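Local coordinates for protein N-acyl homoserine lactonase (Bacillus thuringiensis, PDB 4J5H) that hydrolyses the lactone ring of short- and long-chain N-acyl homoserine lactones at a site holding two zinc ions, working fastest on the ten-carbon acyl chain, at residues A15-L20 with N36-C41; L52-M57 with I105-H110; T193-Y198 with F237-E242. The protein carries 1 engineered substitution. One frame throughout, in Å; residues are numbered along the deposited sequence.

Overall arrangement
From the N terminus the three contacts follow in series; none nests in or crosses another. Contact 1 closes over 15 residues and pairs strands 9-21 and 34-46, neighbours in the seven-stranded sheet. Contact 2 spans 47 residues and joins the next strand of that sheet, 49-53, and the loop after it to the loop leaving strand 103-105. Contact 3 encloses 38 residues, mostly helical, and brings together the ends of strands 188-194 and 234-237 in the five-stranded sheet. Strand 34-46, in contact 1, touches both later contacts, P38 O meeting H239 ND1 of contact 3. Contacts 2 and 3 share a zinc ion, and all three reach the bound N-decanoyl-L-homoserine.

Contact 1 of 3, residues A15-L20 with N36-C41; sequences AGRCML and NLPVWC. With 1K4 (N-decanoyl-L-homoserine), chain D.
Strands 15-20 and 36-41 pair antiparallel in the seven-stranded sheet, next to the ligand pocket. C18 and L37 form a hydrogen-bonded pair, with C18 N to L37 O at 2.9 Å and L37 N to C18 O at 2.8 Å; R17-P38 and M19-N36 flank it as non-hydrogen-bonded pairs. Farther along, A15 N donates to V39 O and V39 N to G16 O, so two residues face one: a beta bulge, with G16 at positive phi. R17 takes N36 side-on. Its NE reaches N36 OD1 at 2.8 Å from above the amide plane, and its NH1 meets N36 O at 2.9 Å in a nearly straight bond (174°). The guanidinium also passes over P38 N, and NH2 makes a salt bridge to E244. In this metallo-beta-lactamase fold C18 and L20 line the pocket of the bound hydrolysis product, while L37 packs on L20 and H239. L20, with CG anti to the backbone N (chi1 -179°), lays CD2 on L37 CD1 at 3.7 Å and comes within 3.9 Å of ligand CAG. In one of its two conformers C18 SG lies 3.6 Å from ligand OAD. On the R17 side, M19 folds its thioether back over N36, SD resting 3.4 Å from N36 CB.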
loop_
_atom_site.group_PDB
_atom_site.type_symbol
_atom_site.label_atom_id
_atom_site.label_comp_id
_atom_site.label_asym_id
_atom_site.label_seq_id
_atom_site.Cartn_x
_atom_site.Cartn_y
_atom_site.Cartn_z
ATOM N N ALA A 15 6.651 1.450 8.240
ATOM C CA ALA A 15 6.882 0.005 8.231
ATOM C C ALA A 15 8.196 -0.330 7.523
ATOM O O ALA A 15 8.298 -1.280 6.776
ATOM C CB ALA A 15 5.716 -0.708 7.558
ATOM N N GLY A 16 9.221 0.466 7.796
ATOM C CA GLY A 16 10.492 0.313 7.115
ATOM C C GLY A 16 10.560 1.185 5.883
ATOM O O GLY A 16 9.666 2.037 5.628
ATOM N N ARG A 17 11.620 0.980 5.107
ATOM C CA ARG A 17 11.900 1.790 3.939
ATOM C C ARG A 17 12.427 0.894 2.828
ATOM O O ARG A 17 12.688 -0.283 3.014
ATOM C CB ARG A 17 12.872 2.927 4.259
ATOM C CG ARG A 17 12.424 3.748 5.485
ATOM C CD ARG A 17 13.340 4.969 5.601
ATOM N NE ARG A 17 13.044 5.956 4.586
ATOM C CZ ARG A 17 12.087 6.875 4.680
ATOM N NH1 ARG A 17 11.897 7.717 3.669
ATOM N NH2 ARG A 17 11.275 6.930 5.743
ATOM N N CYS A 18 12.554 1.475 1.644
ATOM C CA CYS A 18 13.196 0.771 0.552
ATOM C C CYS A 18 13.848 1.757 -0.384
ATOM O O CYS A 18 13.317 2.833 -0.650
ATOM C CB CYS A 18 12.235 -0.155 -0.189
ATOM S SG CYS A 18 10.849 0.657 -1.013
ATOM N N MET A 19 15.025 1.360 -0.872
ATOM C CA MET A 19 15.740 2.134 -1.869
ATOM C C MET A 19 15.170 1.728 -3.200
ATOM O O MET A 19 15.004 0.543 -3.474
ATOM C CB MET A 19 17.223 1.827 -1.913
ATOM C CG MET A 19 17.934 1.924 -0.592
ATOM S SD MET A 19 17.872 3.546 0.213
ATOM C CE MET A 19 18.566 4.574 -1.072
ATOM N N LEU A 20 14.898 2.735 -4.021
ATOM C CA LEU A 20 14.357 2.550 -5.350
ATOM C C LEU A 20 15.034 3.525 -6.299
ATOM O O LEU A 20 15.169 4.718 -6.007
ATOM C CB LEU A 20 12.841 2.806 -5.369
ATOM C CG LEU A 20 12.115 2.635 -6.686
ATOM C CD1 LEU A 20 12.275 1.228 -7.243
ATOM C CD2 LEU A 20 10.633 2.960 -6.474
ATOM N N ASN A 36 15.631 6.771 -0.950
ATOM C CA ASN A 36 15.222 6.027 0.245
ATOM C C ASN A 36 13.772 6.373 0.601
ATOM O O ASN A 36 13.489 7.374 1.223
ATOM C CB ASN A 36 16.195 6.286 1.411
ATOM C CG ASN A 36 15.939 5.359 2.586
ATOM O OD1 ASN A 36 14.818 4.879 2.746
ATOM N ND2 ASN A 36 16.952 5.106 3.409
ATOM N N LEU A 37 12.848 5.514 0.159
ATOM C CA LEU A 37 11.415 5.814 0.176
ATOM C C LEU A 37 10.751 5.156 1.358
ATOM O O LEU A 37 11.185 4.077 1.774
ATOM C CB LEU A 37 10.743 5.268 -1.067
ATOM C CG LEU A 37 11.199 5.827 -2.391
ATOM C CD1 LEU A 37 10.415 5.123 -3.488
ATOM C CD2 LEU A 37 11.017 7.320 -2.412
ATOM N N PRO A 38 9.673 5.776 1.884
ATOM C CA PRO A 38 8.956 5.166 2.993
ATOM C C PRO A 38 8.083 4.018 2.500
ATOM O O PRO A 38 7.520 4.088 1.412
ATOM C CB PRO A 38 8.084 6.306 3.505
ATOM C CG PRO A 38 7.802 7.128 2.280
ATOM C CD PRO A 38 9.078 7.072 1.483
ATOM N N VAL A 39 7.958 2.989 3.330
ATOM C CA VAL A 39 6.956 1.932 3.200
ATOM C C VAL A 39 5.959 2.178 4.324
ATOM O O VAL A 39 6.353 2.382 5.484
ATOM C CB VAL A 39 7.594 0.553 3.355
ATOM C CG1 VAL A 39 6.553 -0.579 3.366
ATOM C CG2 VAL A 39 8.605 0.321 2.231
ATOM N N TRP A 40 4.667 2.176 3.983
ATOM C CA TRP A 40 3.591 2.522 4.897
ATOM C C TRP A 40 2.652 1.324 5.080
ATOM O O TRP A 40 2.364 0.568 4.147
ATOM C CB TRP A 40 2.725 3.657 4.334
ATOM C CG TRP A 40 3.406 4.959 4.189
ATOM C CD1 TRP A 40 3.801 5.530 3.030
ATOM C CD2 TRP A 40 3.730 5.873 5.229
ATOM N NE1 TRP A 40 4.371 6.746 3.272
ATOM C CE2 TRP A 40 4.349 6.993 4.616
ATOM C CE3 TRP A 40 3.540 5.873 6.613
ATOM C CZ2 TRP A 40 4.789 8.107 5.344
ATOM C CZ3 TRP A 40 3.994 6.973 7.337
ATOM C CH2 TRP A 40 4.605 8.065 6.710
ATOM N N CYS A 41 2.138 1.202 6.291
ATOM C CA CYS A 41 0.859 0.602 6.488
ATOM C C CYS A 41 -0.050 1.603 7.183
ATOM O O CYS A 41 0.412 2.621 7.717
ATOM C CB CYS A 41 0.908 -0.697 7.236
ATOM S SG CYS A 41 1.501 -0.632 8.940
HETATM O O 1K4 D . 5.094 -1.383 -5.693
HETATM C C 1K4 D . 5.952 -1.100 -4.847
HETATM O OXT 1K4 D . 5.613 -0.494 -3.776
HETATM C CA 1K4 D . 7.386 -1.504 -5.137
HETATM C CB 1K4 D . 8.223 -0.230 -4.916
HETATM C CAG 1K4 D . 9.707 -0.479 -4.774
HETATM O OAD 1K4 D . 9.918 -1.442 -3.744
HETATM N N 1K4 D . 7.593 -1.916 -6.533
HETATM C CAQ 1K4 D . 7.300 -3.165 -6.896
HETATM O OAB 1K4 D . 6.911 -4.048 -6.115
HETATM C CAN 1K4 D . 7.467 -3.495 -8.348
HETATM C CAM 1K4 D . 7.888 -4.937 -8.585
HETATM C CAL 1K4 D . 9.284 -5.165 -8.015
HETATM C CAK 1K4 D . 9.842 -6.530 -8.392
HETATM C CAJ 1K4 D . 10.014 -7.441 -7.191
HETATM C CAI 1K4 D . 10.808 -8.680 -7.617
HETATM C CAH 1K4 D . 10.153 -9.961 -7.114
HETATM C CAF 1K4 D . 11.108 -11.153 -7.028
HETATM C CAA 1K4 D . 12.000 -11.317 -8.238
#

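Contact 2 of 3, residues L52-M57 with I105-H110; sequences LVDTGM and ISSHLH. With ZN (zinc ion), chain C; 1K4 (N-decanoyl-L-homoserine), chain D.
D54 holds S107 with both carboxylate oxygens: OD1 accepts from S107 N at 2.8 Å and OD2 from S107 OG at 2.7 Å, each through the syn lone pair. The serine hydroxyl, turned between its own backbone N and carbonyl carbon (chi1 59°), is also the acceptor for H108 ND1 at 2.8 Å, nearly in the plane of the imidazole. This relay fixes the rotation of the H108 ring, whose NE2 binds the zinc ion of chain C at 2.1 Å. H110 adds ND1 to the same metal at 2.2 Å, and one face of its ring lies against the ligand amide carbon CAQ. D54 OD2 accepts from H113 ND1 as well, so this carboxylate stands directly behind H113, a ligand of the chain B zinc ion, and one step further back, through S107, behind H108. H108, H110, D112 and H113 spell the HxHxDH motif of the superfamily. Behind D54, parallel strand bonds set the register: I105 N to L52 O at 2.8 Å and D54 N to I105 O at 2.9 Å. V53 and I105 pack together against L180 of strand 178-184, while strand 34-46 borders strand 49-53 and helix 111-114 follows the histidine loop.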
loop_
_atom_site.group_PDB
_atom_site.type_symbol
_atom_site.label_atom_id
_atom_site.label_comp_id
_atom_site.label_asym_id
_atom_site.label_seq_id
_atom_site.Cartn_x
_atom_site.Cartn_y
_atom_site.Cartn_z
ATOM N N LEU A 52 -6.394 -3.205 9.140
ATOM C CA LEU A 52 -5.021 -2.928 8.726
ATOM C C LEU A 52 -4.946 -2.891 7.212
ATOM O O LEU A 52 -5.394 -3.831 6.557
ATOM C CB LEU A 52 -4.093 -3.990 9.276
ATOM C CG LEU A 52 -2.624 -3.890 8.850
ATOM C CD1 LEU A 52 -1.970 -2.642 9.407
ATOM C CD2 LEU A 52 -1.865 -5.120 9.300
ATOM N N VAL A 53 -4.384 -1.792 6.678
ATOM C CA VAL A 53 -4.186 -1.620 5.241
ATOM C C VAL A 53 -2.693 -1.841 4.995
ATOM O O VAL A 53 -1.819 -1.023 5.394
ATOM C CB VAL A 53 -4.601 -0.232 4.776
ATOM C CG1 VAL A 53 -4.450 -0.125 3.283
ATOM C CG2 VAL A 53 -6.032 0.060 5.200
ATOM N N ASP A 54 -2.442 -2.937 4.276
ATOM C CA ASP A 54 -1.116 -3.415 3.905
ATOM C C ASP A 54 -0.297 -3.903 5.085
ATOM O O ASP A 54 -0.599 -3.638 6.222
ATOM C CB ASP A 54 -0.388 -2.386 3.021
ATOM C CG ASP A 54 -1.033 -2.276 1.637
ATOM O OD1 ASP A 54 -1.878 -3.113 1.280
ATOM O OD2 ASP A 54 -0.702 -1.321 0.900
ATOM N N THR A 55 0.730 -4.690 4.799
ATOM C CA THR A 55 1.414 -5.471 5.816
ATOM C C THR A 55 2.919 -5.421 5.772
ATOM O O THR A 55 3.584 -6.265 6.397
ATOM C CB THR A 55 0.926 -6.917 5.819
ATOM O OG1 THR A 55 1.322 -7.520 4.607
ATOM C CG2 THR A 55 -0.575 -7.002 6.007
ATOM N N GLY A 56 3.465 -4.466 5.042
ATOM C CA GLY A 56 4.915 -4.292 4.995
ATOM C C GLY A 56 5.649 -5.366 4.205
ATOM O O GLY A 56 5.109 -6.011 3.295
ATOM N N MET A 57 6.915 -5.530 4.562
ATOM C CA MET A 57 7.887 -6.316 3.804
ATOM C C MET A 57 8.048 -7.706 4.404
ATOM O O MET A 57 7.748 -7.914 5.592
ATOM C CB MET A 57 9.222 -5.571 3.784
ATOM C CG MET A 57 9.175 -4.336 2.883
ATOM S SD MET A 57 10.641 -3.291 2.938
ATOM C CE MET A 57 10.465 -2.546 4.547
ATOM N N ILE A 105 -6.703 -5.254 4.517
ATOM C CA ILE A 105 -6.940 -4.787 3.157
ATOM C C ILE A 105 -5.605 -4.763 2.439
ATOM O O ILE A 105 -4.681 -4.089 2.888
ATOM C CB ILE A 105 -7.571 -3.378 3.103
ATOM C CG1 ILE A 105 -8.950 -3.391 3.771
ATOM C CG2 ILE A 105 -7.638 -2.889 1.663
ATOM C CD1 ILE A 105 -9.516 -2.011 3.999
ATOM N N SER A 106 -5.492 -5.524 1.359
ATOM C CA SER A 106 -4.296 -5.486 0.533
ATOM C C SER A 106 -4.542 -4.542 -0.636
ATOM O O SER A 106 -5.342 -4.838 -1.550
ATOM C CB SER A 106 -3.870 -6.864 0.001
ATOM O OG SER A 106 -3.408 -7.720 1.035
ATOM N N SER A 107 -3.874 -3.393 -0.650
ATOM C CA SER A 107 -3.995 -2.501 -1.814
ATOM C C SER A 107 -3.636 -3.253 -3.106
ATOM O O SER A 107 -4.255 -3.092 -4.155
ATOM C CB SER A 107 -3.062 -1.298 -1.684
ATOM O OG SER A 107 -1.704 -1.695 -1.565
ATOM N N HIS A 108 -2.592 -4.050 -2.992
ATOM C CA HIS A 108 -2.106 -4.906 -3.996
ATOM C C HIS A 108 -1.075 -5.845 -3.352
ATOM O O HIS A 108 -0.795 -5.729 -2.153
ATOM C CB HIS A 108 -1.556 -4.111 -5.190
ATOM C CG HIS A 108 -0.364 -3.251 -4.939
ATOM N ND1 HIS A 108 -0.260 -2.315 -3.928
ATOM C CD2 HIS A 108 0.733 -3.095 -5.702
ATOM C CE1 HIS A 108 0.860 -1.639 -4.081
ATOM N NE2 HIS A 108 1.481 -2.098 -5.144
ATOM N N LEU A 109 -0.540 -6.777 -4.148
ATOM C CA LEU A 109 0.302 -7.851 -3.601
ATOM C C LEU A 109 1.791 -7.705 -3.936
ATOM O O LEU A 109 2.569 -8.669 -3.815
ATOM C CB LEU A 109 -0.263 -9.206 -4.040
ATOM C CG LEU A 109 -1.644 -9.559 -3.478
ATOM C CD1 LEU A 109 -2.152 -10.888 -4.019
ATOM C CD2 LEU A 109 -1.723 -9.528 -1.975
ATOM N N HIS A 110 2.213 -6.495 -4.312
ATOM C CA HIS A 110 3.630 -6.198 -4.382
ATOM C C HIS A 110 4.320 -6.420 -3.038
ATOM O O HIS A 110 3.699 -6.349 -1.992
ATOM C CB HIS A 110 3.887 -4.794 -4.925
ATOM C CG HIS A 110 3.614 -4.656 -6.390
ATOM N ND1 HIS A 110 3.480 -3.436 -7.008
ATOM C CD2 HIS A 110 3.470 -5.587 -7.360
ATOM C CE1 HIS A 110 3.258 -3.628 -8.301
ATOM N NE2 HIS A 110 3.222 -4.925 -8.534
HETATM ZN ZN ZN C . 3.240 -1.493 -6.098
HETATM O O 1K4 D . 5.094 -1.383 -5.693
HETATM C C 1K4 D . 5.952 -1.100 -4.847
HETATM O OXT 1K4 D . 5.613 -0.494 -3.776
HETATM C CA 1K4 D . 7.386 -1.504 -5.137
HETATM C CB 1K4 D . 8.223 -0.230 -4.916
HETATM C CAG 1K4 D . 9.707 -0.479 -4.774
HETATM O OAD 1K4 D . 9.918 -1.442 -3.744
HETATM N N 1K4 D . 7.593 -1.916 -6.533
HETATM C CAQ 1K4 D . 7.300 -3.165 -6.896
HETATM O OAB 1K4 D . 6.911 -4.048 -6.115
HETATM C CAN 1K4 D . 7.467 -3.495 -8.348
HETATM C CAM 1K4 D . 7.888 -4.937 -8.585
HETATM C CAL 1K4 D . 9.284 -5.165 -8.015
HETATM C CAK 1K4 D . 9.842 -6.530 -8.392
HETATM C CAJ 1K4 D . 10.014 -7.441 -7.191
HETATM C CAI 1K4 D . 10.808 -8.680 -7.617
HETATM C CAH 1K4 D . 10.153 -9.961 -7.114
HETATM C CAF 1K4 D . 11.108 -11.153 -7.028
HETATM C CAA 1K4 D . 12.000 -11.317 -8.238
#

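Contact 3 of 3, residues T193-Y198 with F237-E242; sequences TIDASY and FGHDIE. With ZN (zinc ion), chain B; ZN (zinc ion), chain C; 1K4 (N-decanoyl-L-homoserine), chain D.
D195 and H239 share the zinc ion of chain B, D195 OD2 and H239 NE2 each binding it at 2.0 Å. D195 turns CG anti to its carbonyl carbon (chi1 -71°), which puts OD2 between the metals; it also binds the zinc ion of chain C at 2.4 Å, so one carboxylate oxygen joins the two. H239 has the same kind of first torsion (chi1 -57°), which brings NE2 to the metal beside D195; on the far side of the ring ND1 hydrogen-bonds to P38 O of strand 34-46, fixing its rotation. Y198 lies across the imidazole in an offset edge-to-face stack. The edge of H239 meets the face of Y198, with planes 83° apart and H239 CD2 3.6 Å from Y198 CD1, while the phenol end stands near the ligand carboxylate. The backbone secures both residues: H239 N donates to Y198 O at 2.9 Å, and G238 N gives a straight bond to S197 O at 3.0 Å. On the side of F237, T193 OG1 donates to I194 O within its own turn and rests 3.3 Å from F237 CA, and T193 CG2 lies 3.9 Å from F237 CD1. D240 caps helix 241-244, its carboxylate weakly accepting from E242 N and also receiving K200 N. The ligand carboxylate spans both zinc ions, with H113 completing the protein ligands of one and H108, H110 and H173 those of the other: the dinuclear site of metallo-beta-lactamase-fold hydrolases, built from loops at the edge of the two sheets.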
loop_
_atom_site.group_PDB
_atom_site.type_symbol
_atom_site.label_atom_id
_atom_site.label_comp_id
_atom_site.label_asym_id
_atom_site.label_seq_id
_atom_site.Cartn_x
_atom_site.Cartn_y
_atom_site.Cartn_z
ATOM N N THR A 193 -4.079 7.110 -2.126
ATOM C CA THR A 193 -3.895 6.599 -3.483
ATOM C C THR A 193 -3.207 5.249 -3.496
ATOM O O THR A 193 -3.342 4.476 -4.447
ATOM C CB THR A 193 -3.063 7.527 -4.388
ATOM O OG1 THR A 193 -1.714 7.642 -3.919
ATOM C CG2 THR A 193 -3.709 8.904 -4.436
ATOM N N ILE A 194 -2.422 5.009 -2.458
ATOM C CA ILE A 194 -1.419 3.939 -2.466
ATOM C C ILE A 194 -0.597 4.075 -3.733
ATOM O O ILE A 194 -0.205 5.188 -4.068
ATOM C CB ILE A 194 -1.998 2.531 -2.182
ATOM C CG1 ILE A 194 -3.163 2.589 -1.179
ATOM C CG2 ILE A 194 -0.885 1.602 -1.694
ATOM C CD1 ILE A 194 -2.765 2.906 0.228
ATOM N N ASP A 195 -0.326 2.997 -4.446
ATOM C CA ASP A 195 0.553 3.049 -5.591
ATOM C C ASP A 195 -0.168 3.396 -6.907
ATOM O O ASP A 195 0.436 3.278 -7.974
ATOM C CB ASP A 195 1.336 1.734 -5.741
ATOM C CG ASP A 195 2.395 1.529 -4.663
ATOM O OD1 ASP A 195 2.497 2.347 -3.754
ATOM O OD2 ASP A 195 3.119 0.508 -4.727
ATOM N N ALA A 196 -1.416 3.877 -6.839
ATOM C CA ALA A 196 -2.001 4.512 -8.014
ATOM C C ALA A 196 -1.257 5.842 -8.332
ATOM O O ALA A 196 -1.354 6.367 -9.436
ATOM C CB ALA A 196 -3.483 4.753 -7.819
ATOM N N SER A 197 -0.469 6.350 -7.371
ATOM C CA SER A 197 0.529 7.423 -7.618
ATOM C C SER A 197 1.581 7.370 -6.487
ATOM O O SER A 197 1.241 7.559 -5.323
ATOM C CB SER A 197 -0.156 8.788 -7.609
ATOM O OG SER A 197 -0.769 9.051 -8.842
ATOM N N TYR A 198 2.849 7.099 -6.817
ATOM C CA TYR A 198 3.900 7.091 -5.815
ATOM C C TYR A 198 4.069 8.471 -5.189
ATOM O O TYR A 198 4.243 8.586 -3.986
ATOM C CB TYR A 198 5.245 6.685 -6.417
ATOM C CG TYR A 198 5.474 5.237 -6.758
ATOM C CD1 TYR A 198 4.612 4.225 -6.356
ATOM C CD2 TYR A 198 6.624 4.879 -7.440
ATOM C CE1 TYR A 198 4.900 2.905 -6.646
ATOM C CE2 TYR A 198 6.935 3.567 -7.733
ATOM C CZ TYR A 198 6.074 2.576 -7.339
ATOM O OH TYR A 198 6.373 1.255 -7.623
ATOM N N PHE A 237 -0.147 10.072 -0.942
ATOM C CA PHE A 237 0.425 9.260 -1.996
ATOM C C PHE A 237 1.232 8.094 -1.448
ATOM O O PHE A 237 1.523 8.017 -0.258
ATOM C CB PHE A 237 1.245 10.167 -2.911
ATOM C CG PHE A 237 0.440 11.341 -3.383
ATOM C CD1 PHE A 237 -0.542 11.172 -4.342
ATOM C CD2 PHE A 237 0.655 12.627 -2.844
ATOM C CE1 PHE A 237 -1.325 12.236 -4.761
ATOM C CE2 PHE A 237 -0.137 13.695 -3.253
ATOM C CZ PHE A 237 -1.122 13.497 -4.217
ATOM N N GLY A 238 1.628 7.197 -2.330
ATOM C CA GLY A 238 2.167 5.893 -1.889
ATOM C C GLY A 238 3.573 5.854 -1.320
ATOM O O GLY A 238 3.847 5.156 -0.325
ATOM N N HIS A 239 4.475 6.599 -1.953
ATOM C CA HIS A 239 5.916 6.605 -1.563
ATOM C C HIS A 239 6.498 7.975 -1.867
ATOM O O HIS A 239 7.290 8.136 -2.821
ATOM C CB HIS A 239 6.709 5.540 -2.320
ATOM C CG HIS A 239 6.194 4.137 -2.151
ATOM N ND1 HIS A 239 6.403 3.408 -1.005
ATOM C CD2 HIS A 239 5.496 3.325 -2.985
ATOM C CE1 HIS A 239 5.875 2.208 -1.143
ATOM N NE2 HIS A 239 5.297 2.135 -2.329
ATOM N N ASP A 240 6.066 8.969 -1.096
ATOM C CA ASP A 240 6.391 10.387 -1.415
ATOM C C ASP A 240 7.239 10.961 -0.284
ATOM O O ASP A 240 6.730 11.231 0.833
ATOM C CB ASP A 240 5.110 11.198 -1.615
ATOM C CG ASP A 240 5.381 12.591 -2.202
ATOM O OD1 ASP A 240 6.427 13.180 -1.876
ATOM O OD2 ASP A 240 4.578 13.091 -2.993
ATOM N N ILE A 241 8.536 11.137 -0.578
ATOM C CA ILE A 241 9.523 11.604 0.406
ATOM C C ILE A 241 9.197 13.027 0.856
ATOM O O ILE A 241 9.380 13.383 2.023
ATOM C CB ILE A 241 10.961 11.549 -0.167
ATOM C CG1 ILE A 241 11.454 10.095 -0.217
ATOM C CG2 ILE A 241 11.927 12.338 0.704
ATOM C CD1 ILE A 241 12.829 9.930 -0.881
ATOM N N GLU A 242 8.689 13.839 -0.064
ATOM C CA GLU A 242 8.372 15.221 0.267
ATOM C C GLU A 242 7.151 15.265 1.178
ATOM O O GLU A 242 7.173 15.877 2.243
ATOM C CB GLU A 242 8.146 16.045 -1.000
ATOM C CG GLU A 242 9.342 16.083 -1.952
ATOM C CD GLU A 242 10.565 16.789 -1.386
ATOM O OE1 GLU A 242 11.663 16.598 -1.960
ATOM O OE2 GLU A 242 10.446 17.535 -0.385
HETATM ZN ZN ZN B . 4.312 0.576 -3.170
HETATM ZN ZN ZN C . 3.240 -1.493 -6.098
HETATM O O 1K4 D . 5.094 -1.383 -5.693
HETATM C C 1K4 D . 5.952 -1.100 -4.847
HETATM O OXT 1K4 D . 5.613 -0.494 -3.776
HETATM C CA 1K4 D . 7.386 -1.504 -5.137
HETATM C CB 1K4 D . 8.223 -0.230 -4.916
HETATM C CAG 1K4 D . 9.707 -0.479 -4.774
HETATM O OAD 1K4 D . 9.918 -1.442 -3.744
HETATM N N 1K4 D . 7.593 -1.916 -6.533
HETATM C CAQ 1K4 D . 7.300 -3.165 -6.896
HETATM O OAB 1K4 D . 6.911 -4.048 -6.115
HETATM C CAN 1K4 D . 7.467 -3.495 -8.348
HETATM C CAM 1K4 D . 7.888 -4.937 -8.585
HETATM C CAL 1K4 D . 9.284 -5.165 -8.015
HETATM C CAK 1K4 D . 9.842 -6.530 -8.392
HETATM C CAJ 1K4 D . 10.014 -7.441 -7.191
HETATM C CAI 1K4 D . 10.808 -8.680 -7.617
HETATM C CAH 1K4 D . 10.153 -9.961 -7.114
HETATM C CAF 1K4 D . 11.108 -11.153 -7.028
HETATM C CAA 1K4 D . 12.000 -11.317 -8.238
#